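Local atomic coordinates of exoribonuclease II, mitochondrial (Candida glabrata, PDB entry 6F3H), a protein that degrades RNA exonucleolytically from the 3' end in mitochondria, as the nuclease component of the mtEXO RNA degradosome. Residues E407-I412 with S698-G703; A429-L434 with P704-H709; F611-N616 with T691-V696. The protein carries 1 engineered substitution. All blocks are in the same frame, centred on the assembly; numbering follows the deposited sequence.

Overall arrangement
The three contacts lie within the RNB domain and on one side of the chain's centre. Contacts 1 and 2 lie at adjoining ends of neighbouring antiparallel strands of a mixed sheet, just before 410-416 and just after 421-429, while contact 3 starts from helix 603-625. All three then meet one run of chain, the loop of residues 691-703 and the helix 703-716 that follows it. Along the chain, contacts 1 and 2 cross, and contact 3 is nested inside both. Their centres are about 9 Å apart for contacts 1 and 2, 13 Å for contacts 1 and 3, and 15 Å for contacts 2 and 3. Sheet, helix and loop are thereby joined around the bound RNA and the magnesium ion.

Contact 1 of 3, residues E407-I412 with S698-G703; sequences EINDGI and SPMRRG. Engineered in segment 407-412: Asn409 (natural residue Asp). With MG (magnesium ion), chain E; nucleotides of chain C.
Asn409, engineered from Asp, meets the 698-703 loop through its amide oxygen: the backbone N of Met700 (a selenomethionine) donates to OD1 at 3.0 Å, tilted 22° from the carbonyl plane. CB of Met700 lies against the same oxygen, and ND2 turns to the RNA with a weak bond to OP1 of nucleotide C6 of chain C. The backbone N of Asn409 donates to the same OP1 of C6 at 2.9 Å. Arg701, straight from CG to NE, brings its guanidinium to the other oxygen, NE lying 2.6 Å from OP2 of C6. Its NH2 adds a second bond to this atom and a weak one to OP2 of A5. One face of the guanidinium rests on CB of Ser698, the opposite face on the cytosine at C5. At the RNA terminus, Glu407 N donates to O3' of C6 at 2.6 Å, and Glu407 O accepts from the same hydroxyl. Asp410 OD1 binds the magnesium ion at 2.3 Å together with Asp401. Further out, Thr460 holds OE1 of Glu407, and Asp705 pairs with Arg702. The magnesium-binding aspartates, with Arg701 at the C6 phosphate and Arg702 at that of A5, form part of the active site of an RNase II-type RNB domain.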
loop_
_atom_site.group_PDB
_atom_site.type_symbol
_atom_site.label_atom_id
_atom_site.label_comp_id
_atom_site.label_asym_id
_atom_site.label_seq_id
_atom_site.Cartn_x
_atom_site.Cartn_y
_atom_site.Cartn_z
ATOM N N GLU A 407 -4.328 18.228 3.391
ATOM C CA GLU A 407 -4.958 18.031 4.680
ATOM C C GLU A 407 -3.940 18.353 5.753
ATOM O O GLU A 407 -2.824 17.822 5.742
ATOM C CB GLU A 407 -5.453 16.594 4.863
ATOM C CG GLU A 407 -6.537 16.149 3.899
ATOM C CD GLU A 407 -6.102 14.999 3.004
ATOM O OE1 GLU A 407 -6.922 14.075 2.794
ATOM O OE2 GLU A 407 -4.939 15.007 2.535
ATOM N N ILE A 408 -4.333 19.214 6.675
ATOM C CA ILE A 408 -3.514 19.565 7.825
ATOM C C ILE A 408 -4.095 18.807 9.006
ATOM O O ILE A 408 -5.150 19.187 9.515
ATOM C CB ILE A 408 -3.511 21.079 8.070
ATOM C CG1 ILE A 408 -3.565 21.824 6.739
ATOM C CG2 ILE A 408 -2.279 21.506 8.842
ATOM C CD1 ILE A 408 -2.402 21.506 5.800
ATOM N N ASN A 409 -3.392 17.755 9.460
ATOM C CA ASN A 409 -3.877 16.856 10.497
ATOM C C ASN A 409 -3.274 17.150 11.864
ATOM O O ASN A 409 -3.815 16.696 12.877
ATOM C CB ASN A 409 -3.510 15.380 10.172
ATOM C CG ASN A 409 -4.356 14.744 9.071
ATOM O OD1 ASN A 409 -5.496 14.333 9.298
ATOM N ND2 ASN A 409 -3.769 14.590 7.897
ATOM N N ASP A 410 -2.205 17.940 11.918
ATOM C CA ASP A 410 -1.307 18.016 13.065
ATOM C C ASP A 410 -0.901 19.444 13.421
ATOM O O ASP A 410 -0.643 20.263 12.540
ATOM C CB ASP A 410 -0.039 17.227 12.726
ATOM C CG ASP A 410 0.672 17.767 11.462
ATOM O OD1 ASP A 410 -0.019 18.335 10.587
ATOM O OD2 ASP A 410 1.887 17.557 11.265
ATOM N N GLY A 411 -0.784 19.715 14.717
ATOM C CA GLY A 411 -0.126 20.921 15.196
ATOM C C GLY A 411 0.603 20.630 16.491
ATOM O O GLY A 411 0.246 19.710 17.225
ATOM N N ILE A 412 1.623 21.433 16.780
ATOM C CA ILE A 412 2.425 21.284 17.993
ATOM C C ILE A 412 2.390 22.560 18.823
ATOM O O ILE A 412 2.490 23.672 18.289
ATOM C CB ILE A 412 3.887 20.942 17.658
ATOM C CG1 ILE A 412 3.944 19.948 16.515
ATOM C CG2 ILE A 412 4.597 20.400 18.863
ATOM C CD1 ILE A 412 5.341 19.640 16.108
ATOM N N SER A 698 -3.048 11.209 11.856
ATOM C CA SER A 698 -3.546 11.548 10.520
ATOM C C SER A 698 -4.927 10.973 10.271
ATOM O O SER A 698 -5.132 10.187 9.354
ATOM C CB SER A 698 -2.575 11.042 9.466
ATOM O OG SER A 698 -1.277 11.180 9.948
ATOM N N PRO A 699 -5.921 11.395 11.040
ATOM C CA PRO A 699 -7.262 10.825 10.880
ATOM C C PRO A 699 -7.985 11.223 9.593
ATOM O O PRO A 699 -9.057 10.670 9.342
ATOM C CB PRO A 699 -8.004 11.340 12.118
ATOM C CG PRO A 699 -7.312 12.602 12.470
ATOM C CD PRO A 699 -5.876 12.418 12.095
HETATM N N MSE A 700 -7.478 12.149 8.779
HETATM C CA MSE A 700 -8.220 12.548 7.563
HETATM C C MSE A 700 -7.715 11.893 6.316
HETATM O O MSE A 700 -8.211 12.153 5.223
HETATM C CB MSE A 700 -8.134 14.031 7.301
HETATM C CG MSE A 700 -8.803 14.931 8.290
HETATM SE SE MSE A 700 -8.162 16.775 8.023
HETATM C CE MSE A 700 -9.366 17.378 6.622
ATOM N N ARG A 701 -6.669 11.110 6.475
ATOM C CA ARG A 701 -5.980 10.541 5.338
ATOM C C ARG A 701 -5.551 9.112 5.595
ATOM O O ARG A 701 -4.993 8.493 4.691
ATOM C CB ARG A 701 -4.764 11.402 4.972
ATOM C CG ARG A 701 -3.655 11.377 5.998
ATOM C CD ARG A 701 -2.440 12.143 5.498
ATOM N NE ARG A 701 -1.370 12.198 6.491
ATOM C CZ ARG A 701 -0.397 11.299 6.602
ATOM N NH1 ARG A 701 -0.352 10.268 5.782
ATOM N NH2 ARG A 701 0.531 11.423 7.535
ATOM N N ARG A 702 -5.799 8.578 6.788
ATOM C CA ARG A 702 -5.591 7.177 7.129
ATOM C C ARG A 702 -6.799 6.688 7.908
ATOM O O ARG A 702 -7.097 7.214 8.980
ATOM C CB ARG A 702 -4.333 6.979 7.965
ATOM C CG ARG A 702 -3.058 7.334 7.301
ATOM C CD ARG A 702 -1.939 6.665 8.049
ATOM N NE ARG A 702 -1.745 7.319 9.330
ATOM C CZ ARG A 702 -0.606 7.866 9.726
ATOM N NH1 ARG A 702 0.460 7.817 8.939
ATOM N NH2 ARG A 702 -0.529 8.431 10.926
ATOM N N GLY A 703 -7.468 5.651 7.385
ATOM C CA GLY A 703 -8.569 4.987 8.040
ATOM C C GLY A 703 -8.253 4.395 9.400
ATOM O O GLY A 703 -9.087 4.494 10.307
HETATM MG MG MG E . 1.298 18.873 8.823
ATOM P P C C 6 -0.251 15.556 7.536
ATOM O OP1 C C 6 -1.146 16.617 8.016
ATOM O OP2 C C 6 -0.424 14.157 7.962
ATOM O "O5'" C C 6 -0.328 15.678 5.967
ATOM C "C5'" C C 6 0.061 16.892 5.344
ATOM C "C4'" C C 6 0.179 16.749 3.845
ATOM O "O4'" C C 6 1.334 15.947 3.480
ATOM C "C3'" C C 6 -0.954 16.051 3.129
ATOM O "O3'" C C 6 -2.118 16.839 3.002
ATOM C "C2'" C C 6 -0.309 15.753 1.801
ATOM O "O2'" C C 6 -0.150 16.969 1.106
ATOM C "C1'" C C 6 1.082 15.312 2.250
ATOM N N1 C C 6 1.178 13.831 2.391
ATOM C C2 C C 6 1.460 13.073 1.228
ATOM O O2 C C 6 1.647 13.649 0.156
ATOM N N3 C C 6 1.550 11.729 1.227
ATOM C C4 C C 6 1.353 11.104 2.366
ATOM N N4 C C 6 1.463 9.772 2.324
ATOM C C5 C C 6 1.063 11.826 3.574
ATOM C C6 C C 6 0.973 13.162 3.552
ATOM P P A C 5 2.663 11.550 10.300
ATOM O OP1 A C 5 1.664 11.873 11.344
ATOM O OP2 A C 5 2.484 10.314 9.486
ATOM O "O5'" A C 5 2.679 12.771 9.297
ATOM C "C5'" A C 5 2.927 14.069 9.794
ATOM C "C4'" A C 5 3.290 15.038 8.706
ATOM O "O4'" A C 5 4.534 14.639 8.081
ATOM C "C3'" A C 5 2.314 15.155 7.550
ATOM O "O3'" A C 5 1.236 16.013 7.849
ATOM C "C2'" A C 5 3.200 15.687 6.442
ATOM O "O2'" A C 5 3.453 17.071 6.635
ATOM C "C1'" A C 5 4.484 14.912 6.707
ATOM N N9 A C 5 4.428 13.631 6.021
ATOM C C8 A C 5 4.012 12.408 6.486
ATOM N N7 A C 5 4.044 11.462 5.581
ATOM C C5 A C 5 4.491 12.142 4.463
ATOM C C6 A C 5 4.755 11.717 3.162
ATOM N N6 A C 5 4.588 10.452 2.755
ATOM N N1 A C 5 5.197 12.664 2.297
ATOM C C2 A C 5 5.361 13.932 2.715
ATOM N N3 A C 5 5.153 14.461 3.919
ATOM C C4 A C 5 4.718 13.484 4.724
HETATM O O HOH W 1 2.626 18.547 10.233
HETATM O O HOH W 2 0.065 19.505 10.235
#

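Contact 2 of 3, residues A429-L434 with P704-H709; sequences ADPAGL and PDLINH
This is a buried packing contact without a hydrogen bond between its segments: the turn that leaves strand 421-429 settles against the first turns of helix 703-716. Ala432 and His709 make its closest approach, CB to CB at 3.6 Å, and here the two backbones also come nearest. Ala432 points its methyl at the helix. Beside it, Pro431 lays the CG corner of its ring against CD1 of Leu706 at 4.0 Å, the two side chains running antiparallel alongside each other. Leu706 delivers that methyl because its CG stands opposite the backbone N (chi1 178°), which carries the branch toward the turn although its CB does not face it.

Within the RNB domain, this joins the end of an interior strand of the mixed sheet, next to edge strand 410-416, to a helix that comes some 270 residues later. The turn itself is a short 3-10 segment, tied by Gly433 N to Asp430 O at 3.3 Å and by Leu434 N to Pro431 O at 3.1 Å. The imidazole of His709 lies along the start of the turn. Ala429 O sits near the ring plane at its edge, 3.7 Å from NE2, while CD of Pro431 comes obliquely to CD2 at 4.2 Å. Asp430 OD1 is hydrogen-bonded to His713, one turn further along the helix. Pro699 touches both Pro431 and His709, adding the loop before the helix to the packing, and Ile491 of strand 488-499 borders His709 as well.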
loop_
_atom_site.group_PDB
_atom_site.type_symbol
_atom_site.label_atom_id
_atom_site.label_comp_id
_atom_site.label_asym_id
_atom_site.label_seq_id
_atom_site.Cartn_x
_atom_site.Cartn_y
_atom_site.Cartn_z
ATOM N N ALA A 429 -6.377 17.243 14.095
ATOM C CA ALA A 429 -7.700 17.595 13.611
ATOM C C ALA A 429 -8.698 16.538 14.067
ATOM O O ALA A 429 -8.328 15.381 14.305
ATOM C CB ALA A 429 -7.694 17.716 12.095
ATOM N N ASP A 430 -9.968 16.891 14.191
ATOM C CA ASP A 430 -10.952 15.956 14.721
ATOM C C ASP A 430 -12.023 15.709 13.676
ATOM O O ASP A 430 -13.163 16.179 13.793
ATOM C CB ASP A 430 -11.574 16.444 16.023
ATOM C CG ASP A 430 -12.650 15.524 16.497
ATOM O OD1 ASP A 430 -12.405 14.297 16.474
ATOM O OD2 ASP A 430 -13.732 16.017 16.874
ATOM N N PRO A 431 -11.693 14.956 12.640
ATOM C CA PRO A 431 -12.719 14.631 11.665
ATOM C C PRO A 431 -13.736 13.658 12.232
ATOM O O PRO A 431 -14.894 13.663 11.798
ATOM C CB PRO A 431 -11.915 14.062 10.495
ATOM C CG PRO A 431 -10.721 13.466 11.138
ATOM C CD PRO A 431 -10.437 14.238 12.392
ATOM N N ALA A 432 -13.351 12.850 13.223
ATOM C CA ALA A 432 -14.315 11.940 13.833
ATOM C C ALA A 432 -15.544 12.687 14.346
ATOM O O ALA A 432 -16.639 12.120 14.401
ATOM C CB ALA A 432 -13.641 11.150 14.956
ATOM N N GLY A 433 -15.390 13.964 14.707
ATOM C CA GLY A 433 -16.499 14.709 15.273
ATOM C C GLY A 433 -17.641 15.002 14.320
ATOM O O GLY A 433 -18.777 15.174 14.760
ATOM N N LEU A 434 -17.379 15.058 13.016
ATOM C CA LEU A 434 -18.428 15.516 12.102
ATOM C C LEU A 434 -19.506 14.470 11.842
ATOM O O LEU A 434 -20.436 14.737 11.065
ATOM C CB LEU A 434 -17.817 16.004 10.783
ATOM C CG LEU A 434 -16.731 17.074 10.974
ATOM C CD1 LEU A 434 -15.404 16.452 10.910
ATOM C CD2 LEU A 434 -16.762 18.189 9.949
ATOM N N PRO A 704 -7.092 3.757 9.579
ATOM C CA PRO A 704 -6.729 3.330 10.943
ATOM C C PRO A 704 -6.776 4.469 11.946
ATOM O O PRO A 704 -7.370 4.320 13.020
ATOM C CB PRO A 704 -5.312 2.796 10.781
ATOM C CG PRO A 704 -5.100 2.620 9.371
ATOM C CD PRO A 704 -6.097 3.360 8.588
ATOM N N ASP A 705 -6.167 5.614 11.625
ATOM C CA ASP A 705 -6.230 6.734 12.550
ATOM C C ASP A 705 -7.670 7.153 12.750
ATOM O O ASP A 705 -8.126 7.322 13.879
ATOM C CB ASP A 705 -5.389 7.911 12.053
ATOM C CG ASP A 705 -3.993 7.508 11.738
ATOM O OD1 ASP A 705 -3.838 6.437 11.148
ATOM O OD2 ASP A 705 -3.051 8.245 12.066
ATOM N N LEU A 706 -8.421 7.249 11.664
ATOM C CA LEU A 706 -9.795 7.717 11.757
ATOM C C LEU A 706 -10.626 6.836 12.672
ATOM O O LEU A 706 -11.514 7.323 13.371
ATOM C CB LEU A 706 -10.409 7.776 10.370
ATOM C CG LEU A 706 -11.861 8.221 10.416
ATOM C CD1 LEU A 706 -11.945 9.661 10.895
ATOM C CD2 LEU A 706 -12.497 8.114 9.057
ATOM N N ILE A 707 -10.369 5.535 12.672
ATOM C CA ILE A 707 -11.126 4.631 13.536
ATOM C C ILE A 707 -10.684 4.748 14.986
ATOM O O ILE A 707 -11.512 4.714 15.906
ATOM C CB ILE A 707 -10.979 3.198 13.027
ATOM C CG1 ILE A 707 -12.025 2.961 11.954
ATOM C CG2 ILE A 707 -11.063 2.216 14.162
ATOM C CD1 ILE A 707 -12.124 1.540 11.546
ATOM N N ASN A 708 -9.374 4.861 15.212
ATOM C CA ASN A 708 -8.858 5.118 16.550
ATOM C C ASN A 708 -9.504 6.364 17.166
ATOM O O ASN A 708 -9.724 6.410 18.380
ATOM C CB ASN A 708 -7.332 5.262 16.481
ATOM C CG ASN A 708 -6.627 3.955 16.079
ATOM O OD1 ASN A 708 -7.141 2.875 16.306
ATOM N ND2 ASN A 708 -5.454 4.065 15.467
ATOM N N HIS A 709 -9.854 7.365 16.341
ATOM C CA HIS A 709 -10.484 8.578 16.860
ATOM C C HIS A 709 -11.908 8.332 17.335
ATOM O O HIS A 709 -12.300 8.834 18.396
ATOM C CB HIS A 709 -10.493 9.674 15.809
ATOM C CG HIS A 709 -9.227 10.462 15.765
ATOM N ND1 HIS A 709 -8.011 9.922 16.127
ATOM C CD2 HIS A 709 -8.978 11.734 15.377
ATOM C CE1 HIS A 709 -7.067 10.832 15.972
ATOM N NE2 HIS A 709 -7.627 11.941 15.519
#

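Contact 3 of 3, residues F611-N616 with T691-V696; sequences FMILTN and TAYLTV. With nucleotides of chain C.
Asn616, on helix 603-625, carries the tight part of this contact with three hydrogen bonds to the loop, to Tyr693 OH and to the backbone N of Leu694 and Val696. Its OD1 accepts from Val696 N at 2.7 Å, the donor tilted 35° from the carbonyl plane, and its ND2 gives a hydrogen to Tyr693 OH at 3.2 Å. The backbone O of the same residue takes Leu694 N at 3.2 Å. The helix backbone sets Asn616 CB over one face of the Tyr693 ring, a CH-pi contact of 3.8 Å to the centroid. With CG opposite the carbonyl carbon (chi1 -72°), the amide is carried to where OD1 meets Val696 N and ND2 the phenol hydroxyl, its plane standing 74° from the ring. Both ends of the amide are thus occupied, which fixes its rotation.

Away from this core the packing is sparser. Ile613 brings its backbone O to 3.6 Å from Tyr693 CE1, obliquely to the ring, with CG2 farther off at 4.3 Å from the same carbon. Thr615 CG2 lies 4.3 Å from Val696 CG2. Thr695 passes its CA close to Asn616 OD1 while its CB points away overall, and its hydroxyl is hydrogen-bonded to Asp705.

Toward the RNA the contact opens onto chain C. Tyr693 OH, backed by Asn616, donates to OP1 of U4 at 2.5 Å. Met612 runs along the backbone between U4 and A5, and Ile613 CD1 touches the ribose of A3. Helix and loop together line the RNA-binding channel just ahead of the metal site, consistent with RNase II-family exoribonucleases.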
loop_
_atom_site.group_PDB
_atom_site.type_symbol
_atom_site.label_atom_id
_atom_site.label_comp_id
_atom_site.label_asym_id
_atom_site.label_seq_id
_atom_site.Cartn_x
_atom_site.Cartn_y
_atom_site.Cartn_z
ATOM N N PHE A 611 7.902 13.793 17.040
ATOM C CA PHE A 611 6.766 13.964 17.920
ATOM C C PHE A 611 5.604 13.065 17.532
ATOM O O PHE A 611 4.937 12.509 18.406
ATOM C CB PHE A 611 6.403 15.442 17.928
ATOM C CG PHE A 611 7.360 16.270 18.748
ATOM C CD1 PHE A 611 7.349 16.201 20.137
ATOM C CD2 PHE A 611 8.339 17.023 18.137
ATOM C CE1 PHE A 611 8.248 16.924 20.892
ATOM C CE2 PHE A 611 9.251 17.746 18.892
ATOM C CZ PHE A 611 9.202 17.702 20.268
HETATM N N MSE A 612 5.384 12.863 16.243
HETATM C CA MSE A 612 4.293 12.017 15.779
HETATM C C MSE A 612 4.513 10.609 16.152
HETATM O O MSE A 612 3.616 9.948 16.658
HETATM C CB MSE A 612 4.164 12.126 14.291
HETATM C CG MSE A 612 4.192 13.560 13.863
HETATM SE SE MSE A 612 2.657 14.565 14.542
HETATM C CE MSE A 612 1.627 14.511 12.900
ATOM N N ILE A 613 5.735 10.163 15.874
ATOM C CA ILE A 613 6.199 8.876 16.380
ATOM C C ILE A 613 5.865 8.734 17.852
ATOM O O ILE A 613 5.309 7.721 18.301
ATOM C CB ILE A 613 7.708 8.735 16.144
ATOM C CG1 ILE A 613 8.024 8.940 14.667
ATOM C CG2 ILE A 613 8.225 7.445 16.749
ATOM C CD1 ILE A 613 9.446 8.694 14.342
ATOM N N LEU A 614 6.187 9.758 18.628
ATOM C CA LEU A 614 5.994 9.627 20.054
ATOM C C LEU A 614 4.520 9.588 20.396
ATOM O O LEU A 614 4.071 8.707 21.130
ATOM C CB LEU A 614 6.671 10.774 20.764
ATOM C CG LEU A 614 6.275 10.682 22.234
ATOM C CD1 LEU A 614 6.788 9.372 22.851
ATOM C CD2 LEU A 614 6.768 11.898 22.979
ATOM N N THR A 615 3.749 10.506 19.825
ATOM C CA THR A 615 2.306 10.521 20.015
ATOM C C THR A 615 1.695 9.177 19.703
ATOM O O THR A 615 0.823 8.689 20.425
ATOM C CB THR A 615 1.691 11.534 19.069
ATOM O OG1 THR A 615 2.383 12.775 19.193
ATOM C CG2 THR A 615 0.225 11.699 19.358
ATOM N N ASN A 616 2.103 8.594 18.582
ATOM C CA ASN A 616 1.525 7.335 18.174
ATOM C C ASN A 616 1.961 6.221 19.108
ATOM O O ASN A 616 1.160 5.339 19.432
ATOM C CB ASN A 616 1.904 7.056 16.734
ATOM C CG ASN A 616 1.169 7.950 15.780
ATOM O OD1 ASN A 616 0.003 8.262 15.993
ATOM N ND2 ASN A 616 1.840 8.371 14.720
ATOM N N THR A 691 8.169 -1.474 20.917
ATOM C CA THR A 691 6.868 -1.356 21.534
ATOM C C THR A 691 5.790 -1.183 20.469
ATOM O O THR A 691 6.071 -0.910 19.296
ATOM C CB THR A 691 6.872 -0.227 22.568
ATOM O OG1 THR A 691 5.719 -0.372 23.402
ATOM C CG2 THR A 691 6.914 1.170 21.915
ATOM N N ALA A 692 4.544 -1.376 20.902
ATOM C CA ALA A 692 3.387 -1.178 20.046
ATOM C C ALA A 692 3.346 0.248 19.487
ATOM O O ALA A 692 3.985 1.160 20.005
ATOM C CB ALA A 692 2.105 -1.468 20.823
ATOM N N TYR A 693 2.576 0.427 18.409
ATOM C CA TYR A 693 2.501 1.693 17.674
ATOM C C TYR A 693 1.104 1.823 17.096
ATOM O O TYR A 693 0.678 0.950 16.341
ATOM C CB TYR A 693 3.542 1.721 16.563
ATOM C CG TYR A 693 3.726 3.043 15.866
ATOM C CD1 TYR A 693 4.514 4.034 16.433
ATOM C CD2 TYR A 693 3.192 3.274 14.603
ATOM C CE1 TYR A 693 4.717 5.239 15.797
ATOM C CE2 TYR A 693 3.398 4.476 13.950
ATOM C CZ TYR A 693 4.164 5.458 14.555
ATOM O OH TYR A 693 4.383 6.666 13.926
ATOM N N LEU A 694 0.393 2.890 17.438
ATOM C CA LEU A 694 -0.995 3.056 17.025
ATOM C C LEU A 694 -1.161 4.455 16.466
ATOM O O LEU A 694 -0.993 5.432 17.196
ATOM C CB LEU A 694 -1.937 2.820 18.207
ATOM C CG LEU A 694 -3.443 2.904 17.954
ATOM C CD1 LEU A 694 -4.118 1.688 18.529
ATOM C CD2 LEU A 694 -4.062 4.149 18.564
ATOM N N THR A 695 -1.497 4.558 15.183
ATOM C CA THR A 695 -1.403 5.829 14.477
ATOM C C THR A 695 -2.692 6.612 14.651
ATOM O O THR A 695 -3.772 6.118 14.329
ATOM C CB THR A 695 -1.105 5.627 12.987
ATOM O OG1 THR A 695 -2.194 4.938 12.369
ATOM C CG2 THR A 695 0.163 4.835 12.794
ATOM N N VAL A 696 -2.564 7.846 15.143
ATOM C CA VAL A 696 -3.694 8.719 15.440
ATOM C C VAL A 696 -3.473 10.108 14.852
ATOM O O VAL A 696 -4.377 10.950 14.841
ATOM C CB VAL A 696 -3.892 8.811 16.950
ATOM C CG1 VAL A 696 -4.570 7.576 17.465
ATOM C CG2 VAL A 696 -2.546 8.959 17.580
ATOM P P U C 4 5.118 6.927 10.400
ATOM O OP1 U C 4 4.064 6.853 11.429
ATOM O OP2 U C 4 4.853 6.439 9.034
ATOM O "O5'" U C 4 5.469 8.448 10.269
ATOM C "C5'" U C 4 6.036 9.116 11.366
ATOM C "C4'" U C 4 6.328 10.511 10.969
ATOM O "O4'" U C 4 7.462 10.518 10.068
ATOM C "C3'" U C 4 5.234 11.161 10.161
ATOM O "O3'" U C 4 4.133 11.586 10.934
ATOM C "C2'" U C 4 5.986 12.266 9.442
ATOM O "O2'" U C 4 6.257 13.346 10.319
ATOM C "C1'" U C 4 7.306 11.558 9.124
ATOM N N1 U C 4 7.292 10.978 7.761
ATOM C C2 U C 4 7.729 11.810 6.752
ATOM O O2 U C 4 8.130 12.941 6.955
ATOM N N3 U C 4 7.700 11.272 5.499
ATOM C C4 U C 4 7.271 10.008 5.169
ATOM O O4 U C 4 7.312 9.677 3.980
ATOM C C5 U C 4 6.820 9.199 6.268
ATOM C C6 U C 4 6.843 9.699 7.498
ATOM P P A C 5 2.663 11.550 10.300
ATOM O OP1 A C 5 1.664 11.873 11.344
ATOM O OP2 A C 5 2.484 10.314 9.486
ATOM O "O5'" A C 5 2.679 12.771 9.297
ATOM C "C5'" A C 5 2.927 14.069 9.794
ATOM C "C4'" A C 5 3.290 15.038 8.706
ATOM O "O4'" A C 5 4.534 14.639 8.081
ATOM C "C3'" A C 5 2.314 15.155 7.550
ATOM O "O3'" A C 5 1.236 16.013 7.849
ATOM C "C2'" A C 5 3.200 15.687 6.442
ATOM O "O2'" A C 5 3.453 17.071 6.635
ATOM C "C1'" A C 5 4.484 14.912 6.707
ATOM N N9 A C 5 4.428 13.631 6.021
ATOM C C8 A C 5 4.012 12.408 6.486
ATOM N N7 A C 5 4.044 11.462 5.581
ATOM C C5 A C 5 4.491 12.142 4.463
ATOM C C6 A C 5 4.755 11.717 3.162
ATOM N N6 A C 5 4.588 10.452 2.755
ATOM N N1 A C 5 5.197 12.664 2.297
ATOM C C2 A C 5 5.361 13.932 2.715
ATOM N N3 A C 5 5.153 14.461 3.919
ATOM C C4 A C 5 4.718 13.484 4.724
ATOM P P A C 3 6.865 1.998 8.438
ATOM O OP1 A C 3 5.742 1.587 9.321
ATOM O OP2 A C 3 6.624 2.188 7.007
ATOM O "O5'" A C 3 7.525 3.348 8.967
ATOM C "C5'" A C 3 7.884 3.499 10.329
ATOM C "C4'" A C 3 8.412 4.882 10.624
ATOM O "O4'" A C 3 9.701 5.066 9.984
ATOM C "C3'" A C 3 7.564 6.045 10.121
ATOM O "O3'" A C 3 6.488 6.351 10.985
ATOM C "C2'" A C 3 8.586 7.161 9.972
ATOM O "O2'" A C 3 8.908 7.744 11.213
ATOM C "C1'" A C 3 9.800 6.377 9.484
ATOM N N9 A C 3 9.730 6.269 8.037
ATOM C C8 A C 3 9.133 5.298 7.288
ATOM N N7 A C 3 9.216 5.527 6.012
ATOM C C5 A C 3 9.885 6.725 5.963
ATOM C C6 A C 3 10.283 7.498 4.895
ATOM N N6 A C 3 10.045 7.149 3.633
ATOM N N1 A C 3 10.932 8.646 5.194
ATOM C C2 A C 3 11.164 8.973 6.482
ATOM N N3 A C 3 10.834 8.316 7.584
ATOM C C4 A C 3 10.194 7.208 7.211
#